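Local coordinates for type IV pilus biogenesis protein PilB (Streptococcus sanguinis, PDB 7B7P), which serves as a minor pilin of type IV pili with a direct role in adhesion, carrying a metal-binding von Willebrand factor A-like module, at residues 168-176 against 249-257; 286-297 against 327-338. All coordinates share one frame; numbering follows the deposited sequence.

Interaction 1: residues 168-176 against 249-257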
loop_
_atom_site.group_PDB
_atom_site.type_symbol
_atom_site.label_atom_id
_atom_site.label_comp_id
_atom_site.label_asym_id
_atom_site.label_seq_id
_atom_site.Cartn_x
_atom_site.Cartn_y
_atom_site.Cartn_z
ATOM N N PHE A 168 13.889 -10.204 2.679
ATOM C CA PHE A 168 13.499 -11.593 2.869
ATOM C C PHE A 168 14.390 -12.278 3.895
ATOM O O PHE A 168 15.614 -12.279 3.762
ATOM C CB PHE A 168 13.548 -12.359 1.542
ATOM C CG PHE A 168 12.440 -12.011 0.570
ATOM C CD1 PHE A 168 11.369 -11.219 0.940
ATOM C CD2 PHE A 168 12.474 -12.513 -0.726
ATOM C CE1 PHE A 168 10.358 -10.914 0.038
ATOM C CE2 PHE A 168 11.480 -12.220 -1.625
ATOM C CZ PHE A 168 10.416 -11.426 -1.250
ATOM N N ASP A 169 13.757 -12.882 4.897
ATOM C CA ASP A 169 14.435 -13.733 5.856
ATOM C C ASP A 169 15.093 -14.910 5.126
ATOM O O ASP A 169 14.440 -15.624 4.358
ATOM C CB ASP A 169 13.395 -14.200 6.887
ATOM C CG ASP A 169 13.980 -14.968 8.070
ATOM O OD1 ASP A 169 15.011 -15.661 7.960
ATOM O OD2 ASP A 169 13.340 -14.929 9.144
ATOM N N THR A 170 16.403 -15.078 5.331
ATOM C CA THR A 170 17.168 -16.186 4.765
ATOM C C THR A 170 17.829 -17.008 5.860
ATOM O O THR A 170 18.875 -17.614 5.635
ATOM C CB THR A 170 18.230 -15.712 3.756
ATOM O OG1 THR A 170 19.275 -14.982 4.421
ATOM C CG2 THR A 170 17.641 -14.846 2.651
ATOM N N SER A 171 17.215 -17.076 7.037
ATOM C CA SER A 171 17.778 -17.885 8.108
ATOM C C SER A 171 17.716 -19.390 7.771
ATOM O O SER A 171 17.059 -19.827 6.821
ATOM C CB SER A 171 17.058 -17.596 9.424
ATOM O OG SER A 171 15.720 -18.032 9.385
ATOM N N GLY A 172 18.409 -20.189 8.591
ATOM C CA GLY A 172 18.501 -21.617 8.331
ATOM C C GLY A 172 17.165 -22.333 8.370
ATOM O O GLY A 172 16.959 -23.312 7.647
ATOM N N SER A 173 16.233 -21.851 9.195
ATOM C CA SER A 173 14.895 -22.433 9.237
ATOM C C SER A 173 14.215 -22.431 7.865
ATOM O O SER A 173 13.280 -23.211 7.637
ATOM C CB SER A 173 14.039 -21.667 10.267
ATOM O OG SER A 173 13.729 -20.359 9.796
ATOM N N MET A 174 14.651 -21.569 6.946
ATOM C CA MET A 174 13.994 -21.493 5.644
ATOM C C MET A 174 14.319 -22.688 4.736
ATOM O O MET A 174 13.790 -22.755 3.620
ATOM C CB MET A 174 14.364 -20.186 4.946
ATOM C CG MET A 174 13.794 -18.950 5.613
ATOM S SD MET A 174 12.058 -18.711 5.289
ATOM C CE MET A 174 12.095 -18.008 3.643
ATOM N N ASP A 175 15.151 -23.630 5.195
ATOM C CA ASP A 175 15.336 -24.896 4.503
ATOM C C ASP A 175 14.315 -25.948 4.893
ATOM O O ASP A 175 14.219 -26.966 4.206
ATOM C CB ASP A 175 16.724 -25.475 4.777
ATOM C CG ASP A 175 17.693 -25.181 3.681
ATOM O OD1 ASP A 175 17.245 -24.925 2.528
ATOM O OD2 ASP A 175 18.902 -25.190 3.989
ATOM N N TRP A 176 13.598 -25.761 5.996
ATOM C CA TRP A 176 12.577 -26.723 6.376
ATOM C C TRP A 176 11.289 -26.452 5.608
ATOM O O TRP A 176 11.160 -25.452 4.900
ATOM C CB TRP A 176 12.303 -26.679 7.876
ATOM C CG TRP A 176 13.504 -26.568 8.723
ATOM C CD1 TRP A 176 14.740 -27.122 8.498
ATOM C CD2 TRP A 176 13.593 -25.875 9.973
ATOM N NE1 TRP A 176 15.596 -26.801 9.527
ATOM C CE2 TRP A 176 14.915 -26.035 10.446
ATOM C CE3 TRP A 176 12.686 -25.119 10.733
ATOM C CZ2 TRP A 176 15.351 -25.464 11.648
ATOM C CZ3 TRP A 176 13.117 -24.566 11.930
ATOM C CH2 TRP A 176 14.438 -24.742 12.375
ATOM N N ASN A 249 21.899 -17.915 -4.541
ATOM C CA ASN A 249 21.282 -16.822 -3.805
ATOM C C ASN A 249 20.205 -17.344 -2.855
ATOM O O ASN A 249 19.697 -18.461 -3.004
ATOM C CB ASN A 249 20.670 -15.809 -4.767
ATOM C CG ASN A 249 21.703 -15.149 -5.645
ATOM O OD1 ASN A 249 22.881 -15.082 -5.293
ATOM N ND2 ASN A 249 21.262 -14.637 -6.790
ATOM N N LEU A 250 19.854 -16.505 -1.874
ATOM C CA LEU A 250 18.818 -16.821 -0.886
ATOM C C LEU A 250 19.050 -18.187 -0.252
ATOM O O LEU A 250 18.113 -18.937 0.021
ATOM C CB LEU A 250 17.424 -16.766 -1.502
ATOM C CG LEU A 250 16.959 -15.476 -2.159
ATOM C CD1 LEU A 250 15.785 -15.806 -3.075
ATOM C CD2 LEU A 250 16.557 -14.450 -1.103
ATOM N N ASN A 251 20.307 -18.527 -0.033
ATOM C CA ASN A 251 20.616 -19.822 0.536
ATOM C C ASN A 251 20.388 -19.791 2.044
ATOM O O ASN A 251 20.979 -18.954 2.732
ATOM C CB ASN A 251 22.048 -20.200 0.211
ATOM C CG ASN A 251 22.348 -21.619 0.547
ATOM O OD1 ASN A 251 23.161 -21.896 1.428
ATOM N ND2 ASN A 251 21.673 -22.546 -0.133
ATOM N N PRO A 252 19.542 -20.664 2.594
ATOM C CA PRO A 252 19.177 -20.542 4.012
ATOM C C PRO A 252 20.357 -20.849 4.916
ATOM O O PRO A 252 21.032 -21.868 4.745
ATOM C CB PRO A 252 18.053 -21.571 4.183
ATOM C CG PRO A 252 17.466 -21.712 2.792
ATOM C CD PRO A 252 18.652 -21.587 1.870
ATOM N N ASP A 253 20.595 -19.944 5.882
ATOM C CA ASP A 253 21.674 -20.045 6.868
ATOM C C ASP A 253 21.642 -18.857 7.837
ATOM O O ASP A 253 21.372 -17.730 7.416
ATOM C CB ASP A 253 23.041 -20.114 6.176
ATOM C CG ASP A 253 24.175 -20.364 7.150
ATOM O OD1 ASP A 253 24.193 -21.440 7.797
ATOM O OD2 ASP A 253 25.050 -19.474 7.273
ATOM N N GLY A 254 21.906 -19.092 9.122
ATOM C CA GLY A 254 21.944 -18.024 10.117
ATOM C C GLY A 254 20.683 -17.905 10.966
ATOM O O GLY A 254 19.767 -18.731 10.920
ATOM N N VAL A 255 20.655 -16.833 11.764
ATOM C CA VAL A 255 19.531 -16.518 12.647
ATOM C C VAL A 255 18.691 -15.396 12.029
ATOM O O VAL A 255 18.733 -15.177 10.819
ATOM C CB VAL A 255 20.040 -16.152 14.055
ATOM C CG1 VAL A 255 20.492 -17.407 14.782
ATOM C CG2 VAL A 255 21.183 -15.131 13.962
ATOM N N THR A 256 17.913 -14.676 12.837
ATOM C CA THR A 256 16.891 -13.767 12.317
ATOM C C THR A 256 17.117 -12.363 12.874
ATOM O O THR A 256 16.821 -12.097 14.042
ATOM C CB THR A 256 15.489 -14.302 12.661
ATOM O OG1 THR A 256 15.377 -15.658 12.200
ATOM C CG2 THR A 256 14.379 -13.452 12.008
ATOM N N ASN A 257 17.613 -11.459 12.028
ATOM C CA ASN A 257 17.987 -10.095 12.408
ATOM C C ASN A 257 17.183 -9.148 11.523
ATOM O O ASN A 257 17.724 -8.532 10.594
ATOM C CB ASN A 257 19.494 -9.873 12.250
ATOM C CG ASN A 257 19.984 -8.531 12.841
ATOM O OD1 ASN A 257 19.189 -7.629 13.098
ATOM N ND2 ASN A 257 21.307 -8.410 13.053
#
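Pro-252 lays its ring across the carboxylate of Asp-175, with Pro-252 CG 3.2 Å from Asp-175 OD1, and its CB also packs against CB of Met-174. The contact belongs to the metal-ion-dependent adhesion site (MIDAS) of the von Willebrand factor A-like fold: residues 168-176 run from the end of a central strand through the Asp-x-Ser-x-Ser sequence of Asp-169, Ser-171 and Ser-173, and 249-257 is the loop that carries Thr-256 to the same site. Two backbone bonds tie the loops together. Asp-253 N donates to Thr-170 O at 2.9 Å and nearly straight (168°), while Gly-172 N reaches Gly-254 O at 3.1 Å. Beside the first of these, the side chains of Thr-170 and Leu-250 cross at about a right angle, touching through CG2 and CD2 at 3.9 Å. At the other end the methyl CG2 of Thr-256 lies 3.4 Å from Asp-169 OD2, an oxygen that also accepts from Thr-283 OG1 and Asp-284 N. The other oxygen, OD1, is gripped twice by Ser-171: its N closes an Asx turn at 2.8 Å, and its OG donates from the syn side, 21° out of the carboxylate plane. These bonds fix the rotation of the carboxylate. A magnesium ion lies close to the Ser-171 side chain; Ser-173 and Asp-284, hydrogen-bonded to each other here, are known magnesium-binding residues of this protein. The backbone sets Ser-171 CB 3.3 Å from Val-255 O, and chi1 (67°) turns OG to reach Asp-169 OD1, 3.7 Å from Thr-256 OG1.

Interaction 2: residues 286-297 against 327-338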
loop_
_atom_site.group_PDB
_atom_site.type_symbol
_atom_site.label_atom_id
_atom_site.label_comp_id
_atom_site.label_asym_id
_atom_site.label_seq_id
_atom_site.Cartn_x
_atom_site.Cartn_y
_atom_site.Cartn_z
ATOM N N ILE A 286 11.063 -16.124 15.170
ATOM C CA ILE A 286 11.124 -15.130 16.234
ATOM C C ILE A 286 12.390 -14.292 16.073
ATOM O O ILE A 286 13.492 -14.858 15.908
ATOM C CB ILE A 286 11.106 -15.807 17.588
ATOM C CG1 ILE A 286 9.923 -16.771 17.726
ATOM C CG2 ILE A 286 11.139 -14.743 18.690
ATOM C CD1 ILE A 286 10.158 -17.747 18.900
ATOM N N PRO A 287 12.293 -12.969 16.123
ATOM C CA PRO A 287 13.499 -12.130 16.152
ATOM C C PRO A 287 14.453 -12.552 17.260
ATOM O O PRO A 287 14.065 -12.712 18.417
ATOM C CB PRO A 287 12.939 -10.725 16.400
ATOM C CG PRO A 287 11.555 -10.772 15.868
ATOM C CD PRO A 287 11.057 -12.169 16.172
ATOM N N ASN A 288 15.716 -12.755 16.898
ATOM C CA ASN A 288 16.657 -13.237 17.904
ATOM C C ASN A 288 18.069 -12.723 17.660
ATOM O O ASN A 288 19.024 -13.360 18.116
ATOM C CB ASN A 288 16.700 -14.802 17.946
ATOM C CG ASN A 288 17.161 -15.407 16.627
ATOM O OD1 ASN A 288 17.324 -14.708 15.608
ATOM N ND2 ASN A 288 17.417 -16.699 16.645
ATOM N N ALA A 289 18.234 -11.630 16.913
ATOM C CA ALA A 289 19.557 -11.093 16.641
ATOM C C ALA A 289 19.449 -9.591 16.393
ATOM O O ALA A 289 18.413 -9.089 15.946
ATOM C CB ALA A 289 20.206 -11.817 15.444
ATOM N N TYR A 290 20.537 -8.879 16.678
ATOM C CA TYR A 290 20.620 -7.435 16.458
ATOM C C TYR A 290 22.094 -7.075 16.372
ATOM O O TYR A 290 22.960 -7.855 16.775
ATOM C CB TYR A 290 19.897 -6.639 17.568
ATOM C CG TYR A 290 20.386 -6.990 18.987
ATOM C CD1 TYR A 290 19.834 -8.053 19.699
ATOM C CD2 TYR A 290 21.413 -6.264 19.592
ATOM C CE1 TYR A 290 20.292 -8.381 20.972
ATOM C CE2 TYR A 290 21.868 -6.577 20.843
ATOM C CZ TYR A 290 21.323 -7.637 21.534
ATOM O OH TYR A 290 21.797 -7.951 22.794
ATOM N N LEU A 291 22.381 -5.908 15.797
ATOM C CA LEU A 291 23.743 -5.386 15.729
ATOM C C LEU A 291 23.891 -4.200 16.668
ATOM O O LEU A 291 22.973 -3.389 16.795
ATOM C CB LEU A 291 24.111 -4.968 14.307
ATOM C CG LEU A 291 24.215 -6.172 13.376
ATOM C CD1 LEU A 291 24.539 -5.768 11.954
ATOM C CD2 LEU A 291 25.249 -7.117 13.915
ATOM N N VAL A 292 25.049 -4.097 17.336
ATOM C CA VAL A 292 25.319 -2.928 18.158
ATOM C C VAL A 292 26.333 -2.037 17.454
ATOM O O VAL A 292 27.115 -2.464 16.604
ATOM C CB VAL A 292 25.774 -3.274 19.594
ATOM C CG1 VAL A 292 24.667 -4.016 20.325
ATOM C CG2 VAL A 292 27.105 -4.052 19.609
ATOM N N ASP A 293 26.257 -0.758 17.779
ATOM C CA ASP A 293 27.278 0.209 17.423
ATOM C C ASP A 293 28.582 -0.132 18.156
ATOM O O ASP A 293 28.568 -0.679 19.269
ATOM C CB ASP A 293 26.738 1.582 17.808
ATOM C CG ASP A 293 27.649 2.736 17.453
ATOM O OD1 ASP A 293 28.886 2.658 17.600
ATOM O OD2 ASP A 293 27.081 3.769 17.070
ATOM N N SER A 294 29.720 0.201 17.538
ATOM C CA SER A 294 31.006 -0.064 18.204
ATOM C C SER A 294 31.084 0.599 19.585
ATOM O O SER A 294 31.755 0.082 20.488
ATOM C CB SER A 294 32.179 0.399 17.338
ATOM O OG SER A 294 32.015 1.748 16.912
ATOM N N ARG A 295 30.382 1.722 19.778
ATOM C CA ARG A 295 30.319 2.377 21.085
ATOM C C ARG A 295 29.926 1.425 22.209
ATOM O O ARG A 295 30.203 1.714 23.385
ATOM C CB ARG A 295 29.299 3.531 21.076
ATOM C CG ARG A 295 29.736 4.869 20.460
ATOM C CD ARG A 295 28.484 5.708 20.181
ATOM N NE ARG A 295 28.667 6.760 19.189
ATOM C CZ ARG A 295 29.224 7.946 19.439
ATOM N NH1 ARG A 295 29.672 8.257 20.658
ATOM N NH2 ARG A 295 29.338 8.833 18.457
ATOM N N ALA A 296 29.240 0.327 21.891
ATOM C CA ALA A 296 28.737 -0.572 22.923
ATOM C C ALA A 296 29.775 -1.595 23.363
ATOM O O ALA A 296 29.523 -2.310 24.343
ATOM C CB ALA A 296 27.473 -1.296 22.440
ATOM N N LEU A 297 30.930 -1.647 22.683
ATOM C CA LEU A 297 32.040 -2.551 23.006
ATOM C C LEU A 297 32.927 -1.942 24.098
ATOM O O LEU A 297 34.018 -1.429 23.852
ATOM C CB LEU A 297 32.861 -2.852 21.758
ATOM C CG LEU A 297 32.117 -3.455 20.570
ATOM C CD1 LEU A 297 33.089 -4.035 19.551
ATOM C CD2 LEU A 297 31.147 -4.506 21.073
ATOM N N TYR A 327 29.017 -5.563 8.961
ATOM C CA TYR A 327 28.814 -6.629 9.922
ATOM C C TYR A 327 30.148 -7.000 10.561
ATOM O O TYR A 327 31.180 -7.022 9.889
ATOM C CB TYR A 327 28.191 -7.868 9.241
ATOM C CG TYR A 327 28.173 -9.049 10.163
ATOM C CD1 TYR A 327 27.359 -9.048 11.287
ATOM C CD2 TYR A 327 29.026 -10.138 9.965
ATOM C CE1 TYR A 327 27.356 -10.117 12.174
ATOM C CE2 TYR A 327 29.025 -11.213 10.848
ATOM C CZ TYR A 327 28.175 -11.185 11.948
ATOM O OH TYR A 327 28.158 -12.218 12.840
ATOM N N GLU A 328 30.120 -7.302 11.854
ATOM C CA GLU A 328 31.244 -7.911 12.546
ATOM C C GLU A 328 30.672 -8.814 13.617
ATOM O O GLU A 328 29.714 -8.429 14.292
ATOM C CB GLU A 328 32.176 -6.891 13.234
ATOM C CG GLU A 328 32.773 -5.797 12.357
ATOM C CD GLU A 328 33.439 -4.715 13.215
ATOM O OE1 GLU A 328 34.135 -5.093 14.177
ATOM O OE2 GLU A 328 33.233 -3.504 12.964
ATOM N N TYR A 329 31.281 -9.988 13.800
ATOM C CA TYR A 329 30.775 -10.911 14.810
ATOM C C TYR A 329 30.808 -10.290 16.211
ATOM O O TYR A 329 29.937 -10.576 17.045
ATOM C CB TYR A 329 31.557 -12.235 14.777
ATOM C CG TYR A 329 31.131 -13.145 15.907
ATOM C CD1 TYR A 329 29.947 -13.878 15.825
ATOM C CD2 TYR A 329 31.871 -13.217 17.093
ATOM C CE1 TYR A 329 29.526 -14.682 16.879
ATOM C CE2 TYR A 329 31.459 -14.014 18.144
ATOM C CZ TYR A 329 30.283 -14.748 18.028
ATOM O OH TYR A 329 29.862 -15.547 19.070
ATOM N N SER A 330 31.789 -9.427 16.490
ATOM C CA SER A 330 31.849 -8.835 17.821
ATOM C C SER A 330 30.686 -7.883 18.091
ATOM O O SER A 330 30.421 -7.555 19.250
ATOM C CB SER A 330 33.174 -8.096 18.015
ATOM O OG SER A 330 33.433 -7.272 16.900
ATOM N N ARG A 331 29.985 -7.415 17.065
ATOM C CA ARG A 331 28.888 -6.493 17.318
ATOM C C ARG A 331 27.518 -7.178 17.358
ATOM O O ARG A 331 26.493 -6.490 17.463
ATOM C CB ARG A 331 28.935 -5.373 16.290
ATOM C CG ARG A 331 30.181 -4.515 16.498
ATOM C CD ARG A 331 30.137 -3.202 15.760
ATOM N NE ARG A 331 30.216 -3.402 14.325
ATOM C CZ ARG A 331 29.155 -3.407 13.507
ATOM N NH1 ARG A 331 27.919 -3.215 13.977
ATOM N NH2 ARG A 331 29.323 -3.564 12.208
ATOM N N LEU A 332 27.487 -8.513 17.368
ATOM C CA LEU A 332 26.273 -9.284 17.147
ATOM C C LEU A 332 25.689 -9.712 18.481
ATOM O O LEU A 332 26.340 -10.415 19.254
ATOM C CB LEU A 332 26.551 -10.515 16.276
ATOM C CG LEU A 332 25.343 -11.415 15.972
ATOM C CD1 LEU A 332 24.376 -10.722 15.019
ATOM C CD2 LEU A 332 25.754 -12.780 15.394
ATOM N N GLY A 333 24.462 -9.285 18.754
ATOM C CA GLY A 333 23.666 -9.914 19.795
ATOM C C GLY A 333 22.824 -11.002 19.150
ATOM O O GLY A 333 22.308 -10.826 18.051
ATOM N N TYR A 334 22.719 -12.149 19.824
ATOM C CA TYR A 334 21.923 -13.237 19.266
ATOM C C TYR A 334 21.661 -14.308 20.309
ATOM O O TYR A 334 22.405 -14.451 21.278
ATOM C CB TYR A 334 22.596 -13.873 18.065
ATOM C CG TYR A 334 23.847 -14.618 18.415
ATOM C CD1 TYR A 334 25.038 -13.927 18.630
ATOM C CD2 TYR A 334 23.856 -16.001 18.514
ATOM C CE1 TYR A 334 26.220 -14.597 18.943
ATOM C CE2 TYR A 334 25.032 -16.690 18.821
ATOM C CZ TYR A 334 26.215 -15.971 19.040
ATOM O OH TYR A 334 27.398 -16.602 19.344
ATOM N N ASP A 335 20.609 -15.088 20.058
ATOM C CA ASP A 335 20.223 -16.232 20.879
ATOM C C ASP A 335 19.818 -17.366 19.932
ATOM O O ASP A 335 18.749 -17.314 19.305
ATOM C CB ASP A 335 19.086 -15.849 21.819
ATOM C CG ASP A 335 18.449 -17.037 22.488
ATOM O OD1 ASP A 335 19.099 -18.090 22.544
ATOM O OD2 ASP A 335 17.315 -16.902 23.006
ATOM N N LEU A 336 20.669 -18.389 19.824
ATOM C CA LEU A 336 20.393 -19.495 18.902
ATOM C C LEU A 336 19.125 -20.262 19.255
ATOM O O LEU A 336 18.537 -20.888 18.382
ATOM C CB LEU A 336 21.572 -20.476 18.859
ATOM C CG LEU A 336 22.909 -19.907 18.373
ATOM C CD1 LEU A 336 24.084 -20.792 18.811
ATOM C CD2 LEU A 336 22.885 -19.763 16.885
ATOM N N TYR A 337 18.685 -20.234 20.498
ATOM C CA TYR A 337 17.510 -20.994 20.901
ATOM C C TYR A 337 16.222 -20.183 20.920
ATOM O O TYR A 337 15.163 -20.762 21.180
ATOM C CB TYR A 337 17.754 -21.607 22.276
ATOM C CG TYR A 337 18.921 -22.561 22.229
ATOM C CD1 TYR A 337 18.825 -23.762 21.541
ATOM C CD2 TYR A 337 20.136 -22.231 22.813
ATOM C CE1 TYR A 337 19.891 -24.636 21.477
ATOM C CE2 TYR A 337 21.208 -23.094 22.759
ATOM C CZ TYR A 337 21.083 -24.298 22.087
ATOM O OH TYR A 337 22.147 -25.159 22.024
ATOM N N SER A 338 16.285 -18.868 20.655
ATOM C CA SER A 338 15.108 -17.985 20.609
ATOM C C SER A 338 14.205 -18.146 21.826
ATOM O O SER A 338 12.982 -18.203 21.703
ATOM C CB SER A 338 14.303 -18.188 19.321
ATOM O OG SER A 338 15.150 -18.229 18.175
HETATM O O HOH W 1 14.340 -17.552 15.910
#
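Arg-331 NH1 donates to Val-292 O at 2.8 Å and 164°, with the oxygen almost in the guanidinium plane, and Val-292 N returns a bond to Arg-331 O. This exchange closes one end of an antiparallel pairing, in which edge strand 289-291 lies beside 332-335 of a four-stranded sheet. The guanidinium has further holds: a salt bridge from NH1 to Asp-320, NH2 on Gly-326 O, and a weak bond, part of a salt bridge, from NE to Glu-328 OE2. A bend at chi3 (-69°) turns NE and the guanidinium back, so that NH1 can reach Val-292 O; Arg-331 CD itself lies 3.2 Å from that oxygen. Tyr-290 and Gly-333 form the hydrogen-bonded pair, linked by N-H to O bonds in both directions. Beyond them Asp-335 N bonds to Asn-288 O at 3.0 Å. The amide ND2 of Asn-288 makes only weak bonds to Asp-335 O and Ser-338 OG, whereas its OD1 is taken by Thr-256 N; a water joins Ile-286 O to Ser-338.

The Tyr-290 ring turns back over the partner strand, chi1 55°, and covers Gly-333, whose CA stands 3.9 Å from the ring centroid in a CH-pi contact. Its OH accepts from Phe-314 N on the neighbouring strand. On the other face of the sheet Ala-289, Leu-291, Leu-332 and Tyr-334 gather, and Leu-291 CD2 meets both Leu-332 CD1 and, at the ring edge, Tyr-327 CD1, each at 3.9 Å.

Interactions 1 and 2 adjoin at the end of the von Willebrand factor A-like module, their centres about 16 Å apart. Both are partly buried, but interaction 1 joins two loops at the metal site, whereas 286-297 and 327-338 pair as strands of a small antiparallel sheet beside it. Their chemistry differs accordingly: the loops rely on two backbone bonds and the packing of a proline, with carboxylate and hydroxyl groups gathered near magnesium; the sheet adds regular strand bonds, an arginine grip and aromatic packing. Asn-288 bridges the two contacts, while Asn-257 packs alongside Ala-289 and Tyr-290.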